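Local atomic coordinates of DNA ligase (Archaeoglobus fulgidus, PDB entry 3GDE), a protein that probably seals nicks in double-stranded DNA during replication, recombination and repair, using ATP and magnesium. Residues 6-17 with 151-161. Residues are numbered along the deposited sequence; the frame is centred on the assembly and turned at random.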
loop_
_atom_site.group_PDB
_atom_site.type_symbol
_atom_site.label_atom_id
_atom_site.label_comp_id
_atom_site.label_asym_id
_atom_site.label_seq_id
_atom_site.Cartn_x
_atom_site.Cartn_y
_atom_site.Cartn_z
ATOM N N PHE A 6 -8.903 3.103 -25.092
ATOM C CA PHE A 6 -8.685 2.123 -24.029
ATOM C C PHE A 6 -8.563 0.725 -24.643
ATOM O O PHE A 6 -7.794 -0.104 -24.143
ATOM C CB PHE A 6 -9.806 2.192 -22.981
ATOM C CG PHE A 6 -9.524 1.402 -21.726
ATOM C CD1 PHE A 6 -10.021 0.113 -21.573
ATOM C CD2 PHE A 6 -8.758 1.954 -20.694
ATOM C CE1 PHE A 6 -9.757 -0.629 -20.411
ATOM C CE2 PHE A 6 -8.496 1.237 -19.526
ATOM C CZ PHE A 6 -8.988 -0.060 -19.381
ATOM N N ALA A 7 -9.295 0.483 -25.734
ATOM C CA ALA A 7 -9.213 -0.778 -26.495
ATOM C C ALA A 7 -7.824 -1.107 -27.042
ATOM O O ALA A 7 -7.494 -2.270 -27.191
ATOM C CB ALA A 7 -10.223 -0.800 -27.643
ATOM N N GLU A 8 -7.030 -0.094 -27.381
ATOM C CA GLU A 8 -5.661 -0.351 -27.815
ATOM C C GLU A 8 -4.857 -0.861 -26.618
ATOM O O GLU A 8 -4.131 -1.851 -26.721
ATOM C CB GLU A 8 -5.013 0.885 -28.443
ATOM C CG GLU A 8 -3.547 0.654 -28.819
ATOM C CD GLU A 8 -2.848 1.878 -29.406
ATOM O OE1 GLU A 8 -1.671 1.734 -29.804
ATOM O OE2 GLU A 8 -3.458 2.970 -29.474
ATOM N N PHE A 9 -5.017 -0.178 -25.488
ATOM C CA PHE A 9 -4.439 -0.592 -24.218
ATOM C C PHE A 9 -4.923 -1.986 -23.804
ATOM O O PHE A 9 -4.123 -2.831 -23.386
ATOM C CB PHE A 9 -4.755 0.474 -23.147
ATOM C CG PHE A 9 -4.541 0.011 -21.731
ATOM C CD1 PHE A 9 -3.252 -0.118 -21.211
ATOM C CD2 PHE A 9 -5.630 -0.285 -20.916
ATOM C CE1 PHE A 9 -3.052 -0.535 -19.905
ATOM C CE2 PHE A 9 -5.437 -0.720 -19.603
ATOM C CZ PHE A 9 -4.142 -0.841 -19.101
ATOM N N ALA A 10 -6.228 -2.223 -23.939
ATOM C CA ALA A 10 -6.847 -3.495 -23.550
ATOM C C ALA A 10 -6.288 -4.682 -24.341
ATOM O O ALA A 10 -5.950 -5.715 -23.751
ATOM C CB ALA A 10 -8.385 -3.414 -23.675
ATOM N N GLU A 11 -6.170 -4.529 -25.660
ATOM C CA GLU A 11 -5.594 -5.573 -26.521
ATOM C C GLU A 11 -4.142 -5.818 -26.199
ATOM O O GLU A 11 -3.678 -6.953 -26.257
ATOM C CB GLU A 11 -5.659 -5.192 -27.997
ATOM C CG GLU A 11 -6.930 -4.502 -28.408
ATOM C CD GLU A 11 -7.982 -5.436 -28.945
ATOM O OE1 GLU A 11 -9.160 -5.013 -28.986
ATOM O OE2 GLU A 11 -7.636 -6.575 -29.337
ATOM N N PHE A 12 -3.413 -4.743 -25.896
ATOM C CA PHE A 12 -2.027 -4.864 -25.439
ATOM C C PHE A 12 -1.925 -5.708 -24.159
ATOM O O PHE A 12 -1.059 -6.575 -24.062
ATOM C CB PHE A 12 -1.400 -3.483 -25.227
ATOM C CG PHE A 12 -0.048 -3.526 -24.556
ATOM C CD1 PHE A 12 1.045 -4.108 -25.196
ATOM C CD2 PHE A 12 0.131 -2.974 -23.297
ATOM C CE1 PHE A 12 2.295 -4.152 -24.583
ATOM C CE2 PHE A 12 1.378 -3.005 -22.673
ATOM C CZ PHE A 12 2.462 -3.601 -23.316
ATOM N N CYS A 13 -2.815 -5.454 -23.195
ATOM C CA CYS A 13 -2.830 -6.176 -21.914
ATOM C C CYS A 13 -3.178 -7.647 -22.084
ATOM O O CYS A 13 -2.577 -8.512 -21.442
ATOM C CB CYS A 13 -3.817 -5.534 -20.940
ATOM S SG CYS A 13 -3.268 -3.947 -20.320
ATOM N N GLU A 14 -4.152 -7.919 -22.950
ATOM C CA GLU A 14 -4.573 -9.278 -23.236
ATOM C C GLU A 14 -3.397 -10.143 -23.698
ATOM O O GLU A 14 -3.250 -11.283 -23.252
ATOM C CB GLU A 14 -5.678 -9.279 -24.272
ATOM C CG GLU A 14 -6.490 -10.549 -24.258
ATOM C CD GLU A 14 -6.330 -11.367 -25.514
ATOM O OE1 GLU A 14 -5.179 -11.560 -25.974
ATOM O OE2 GLU A 14 -7.375 -11.810 -26.049
ATOM N N ARG A 15 -2.556 -9.578 -24.568
ATOM C CA ARG A 15 -1.383 -10.270 -25.083
ATOM C C ARG A 15 -0.329 -10.547 -23.998
ATOM O O ARG A 15 0.398 -11.533 -24.074
ATOM C CB ARG A 15 -0.795 -9.499 -26.269
ATOM C CG ARG A 15 -1.388 -9.910 -27.614
ATOM C CD ARG A 15 -1.298 -8.809 -28.686
ATOM N NE ARG A 15 -2.599 -8.167 -28.888
ATOM C CZ ARG A 15 -3.514 -8.570 -29.773
ATOM N NH1 ARG A 15 -3.273 -9.609 -30.570
ATOM N NH2 ARG A 15 -4.678 -7.931 -29.863
ATOM N N LEU A 16 -0.271 -9.692 -22.980
ATOM C CA LEU A 16 0.662 -9.862 -21.861
ATOM C C LEU A 16 0.295 -11.019 -20.943
ATOM O O LEU A 16 1.157 -11.544 -20.236
ATOM C CB LEU A 16 0.744 -8.586 -21.023
ATOM C CG LEU A 16 1.357 -7.311 -21.587
ATOM C CD1 LEU A 16 1.321 -6.247 -20.510
ATOM C CD2 LEU A 16 2.778 -7.528 -22.110
ATOM N N GLU A 17 -0.985 -11.394 -20.932
ATOM C CA GLU A 17 -1.476 -12.484 -20.088
ATOM C C GLU A 17 -0.809 -13.825 -20.398
ATOM O O GLU A 17 -0.603 -14.643 -19.510
ATOM C CB GLU A 17 -2.996 -12.633 -20.217
ATOM C CG GLU A 17 -3.767 -11.418 -19.775
ATOM C CD GLU A 17 -5.086 -11.746 -19.111
ATOM O OE1 GLU A 17 -5.383 -12.948 -18.904
ATOM O OE2 GLU A 17 -5.820 -10.783 -18.782
ATOM N N THR A 151 -15.872 -2.024 -25.773
ATOM C CA THR A 151 -15.733 -3.348 -26.384
ATOM C C THR A 151 -15.675 -4.416 -25.269
ATOM O O THR A 151 -15.439 -4.084 -24.110
ATOM C CB THR A 151 -14.474 -3.452 -27.284
ATOM O OG1 THR A 151 -13.292 -3.364 -26.489
ATOM C CG2 THR A 151 -14.461 -2.353 -28.364
ATOM N N PRO A 152 -15.929 -5.692 -25.611
ATOM C CA PRO A 152 -15.794 -6.767 -24.626
ATOM C C PRO A 152 -14.443 -6.741 -23.896
ATOM O O PRO A 152 -14.414 -6.816 -22.671
ATOM C CB PRO A 152 -15.949 -8.039 -25.478
ATOM C CG PRO A 152 -16.861 -7.614 -26.592
ATOM C CD PRO A 152 -16.382 -6.209 -26.924
ATOM N N LEU A 153 -13.348 -6.597 -24.637
ATOM C CA LEU A 153 -12.011 -6.526 -24.030
ATOM C C LEU A 153 -11.769 -5.263 -23.202
ATOM O O LEU A 153 -11.029 -5.292 -22.211
ATOM C CB LEU A 153 -10.935 -6.664 -25.107
ATOM C CG LEU A 153 -9.686 -7.469 -24.780
ATOM C CD1 LEU A 153 -10.006 -8.748 -23.965
ATOM C CD2 LEU A 153 -8.994 -7.809 -26.074
ATOM N N GLU A 154 -12.385 -4.151 -23.598
ATOM C CA GLU A 154 -12.343 -2.942 -22.770
ATOM C C GLU A 154 -13.072 -3.167 -21.453
ATOM O O GLU A 154 -12.602 -2.740 -20.405
ATOM C CB GLU A 154 -12.964 -1.742 -23.489
ATOM C CG GLU A 154 -12.021 -1.019 -24.404
ATOM C CD GLU A 154 -12.709 0.051 -25.263
ATOM O OE1 GLU A 154 -13.936 -0.024 -25.474
ATOM O OE2 GLU A 154 -12.011 0.972 -25.740
ATOM N N ALA A 155 -14.228 -3.823 -21.523
ATOM C CA ALA A 155 -15.051 -4.061 -20.345
ATOM C C ALA A 155 -14.316 -4.951 -19.343
ATOM O O ALA A 155 -14.448 -4.791 -18.129
ATOM C CB ALA A 155 -16.393 -4.676 -20.744
ATOM N N ARG A 156 -13.543 -5.888 -19.872
ATOM C CA ARG A 156 -12.699 -6.763 -19.068
ATOM C C ARG A 156 -11.690 -6.002 -18.215
ATOM O O ARG A 156 -11.678 -6.165 -17.000
ATOM C CB ARG A 156 -11.989 -7.749 -19.979
ATOM C CG ARG A 156 -10.985 -8.658 -19.303
ATOM C CD ARG A 156 -10.928 -9.916 -20.114
ATOM N NE ARG A 156 -9.574 -10.337 -20.387
ATOM C CZ ARG A 156 -9.249 -11.191 -21.344
ATOM N NH1 ARG A 156 -10.183 -11.714 -22.119
ATOM N NH2 ARG A 156 -7.981 -11.522 -21.526
ATOM N N TYR A 157 -10.853 -5.173 -18.847
ATOM C CA TYR A 157 -9.812 -4.424 -18.116
ATOM C C TYR A 157 -10.311 -3.187 -17.375
ATOM O O TYR A 157 -9.674 -2.741 -16.442
ATOM C CB TYR A 157 -8.603 -4.127 -19.004
ATOM C CG TYR A 157 -7.915 -5.407 -19.403
ATOM C CD1 TYR A 157 -7.169 -6.130 -18.474
ATOM C CD2 TYR A 157 -8.052 -5.926 -20.696
ATOM C CE1 TYR A 157 -6.561 -7.322 -18.820
ATOM C CE2 TYR A 157 -7.451 -7.124 -21.055
ATOM C CZ TYR A 157 -6.706 -7.813 -20.111
ATOM O OH TYR A 157 -6.102 -9.001 -20.440
ATOM N N LEU A 158 -11.451 -2.641 -17.783
ATOM C CA LEU A 158 -12.106 -1.583 -17.009
ATOM C C LEU A 158 -12.519 -2.146 -15.659
ATOM O O LEU A 158 -12.320 -1.519 -14.612
ATOM C CB LEU A 158 -13.351 -1.061 -17.740
ATOM C CG LEU A 158 -13.434 0.369 -18.301
ATOM C CD1 LEU A 158 -12.112 1.119 -18.318
ATOM C CD2 LEU A 158 -14.103 0.407 -19.690
ATOM N N THR A 159 -13.095 -3.338 -15.701
ATOM C CA THR A 159 -13.578 -4.023 -14.515
ATOM C C THR A 159 -12.398 -4.397 -13.613
ATOM O O THR A 159 -12.426 -4.132 -12.410
ATOM C CB THR A 159 -14.400 -5.274 -14.921
ATOM O OG1 THR A 159 -15.533 -4.861 -15.702
ATOM C CG2 THR A 159 -14.885 -6.064 -13.696
ATOM N N ARG A 160 -11.356 -4.976 -14.206
ATOM C CA ARG A 160 -10.172 -5.397 -13.458
ATOM C C ARG A 160 -9.429 -4.207 -12.856
ATOM O O ARG A 160 -8.866 -4.310 -11.764
ATOM C CB ARG A 160 -9.243 -6.229 -14.338
ATOM C CG ARG A 160 -9.796 -7.616 -14.631
ATOM C CD ARG A 160 -8.732 -8.533 -15.172
ATOM N NE ARG A 160 -9.280 -9.777 -15.705
ATOM C CZ ARG A 160 -8.565 -10.639 -16.424
ATOM N NH1 ARG A 160 -7.294 -10.381 -16.690
ATOM N NH2 ARG A 160 -9.115 -11.748 -16.894
ATOM N N LEU A 161 -9.458 -3.084 -13.569
ATOM C CA LEU A 161 -8.838 -1.840 -13.125
ATOM C C LEU A 161 -9.541 -1.295 -11.881
ATOM O O LEU A 161 -8.883 -1.010 -10.882
ATOM C CB LEU A 161 -8.823 -0.811 -14.273
ATOM C CG LEU A 161 -8.252 0.599 -14.094
ATOM C CD1 LEU A 161 -6.860 0.594 -13.456
ATOM C CD2 LEU A 161 -8.219 1.326 -15.448
HETATM O O HOH W 1 -11.406 -4.257 -27.867
HETATM O O HOH W 2 -7.714 -13.780 -18.107
#
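Tyr157 reaches across to Glu17, its hydroxyl donating a very short 2.5 Å bond from OH to Glu17 OE2, with the carboxylate nearly perpendicular to the ring. Glu17 OE2 also takes Arg160 NH1 at 2.6 Å, on its syn side but somewhat out of the carboxylate plane, and a longer salt bridge from Arg156 NH2. The other oxygen, OE1, meets Arg160 NH2 through a water. Two positive groups here would probably keep Glu17 ionised; Arg156 and Arg160 have further acidic partners in Glu99 and Asp93. Cys13 CB sits over the centre of the Tyr157 ring, a CH-pi contact 3.8 Å from CB to the centroid, and Arg156 CG backs the opposite face. Helices 6-16 and 152-161 cross at 78° inside the all-helical N-terminal DNA-binding domain, away from the adenylation site. At the other end, with CG anti to the backbone N (chi1 -169°), Phe6 holds its ring out toward helix 152-161. Leu158 CD1 lies over one face of the Phe6 ring, 3.6 Å from its centroid, and Phe9 CD2, from Phe6's own helix, over the opposite face, both offset toward the rim; Glu154 CG lies at its edge. Glu154 closes a capping box with Thr151: Thr151 OG1 accepts from Glu154 N, and Glu154 OE1 from Thr151 N. Glu154 OE2 accepts Leu115 N and, weakly, Ala7 N at 2.8 Å.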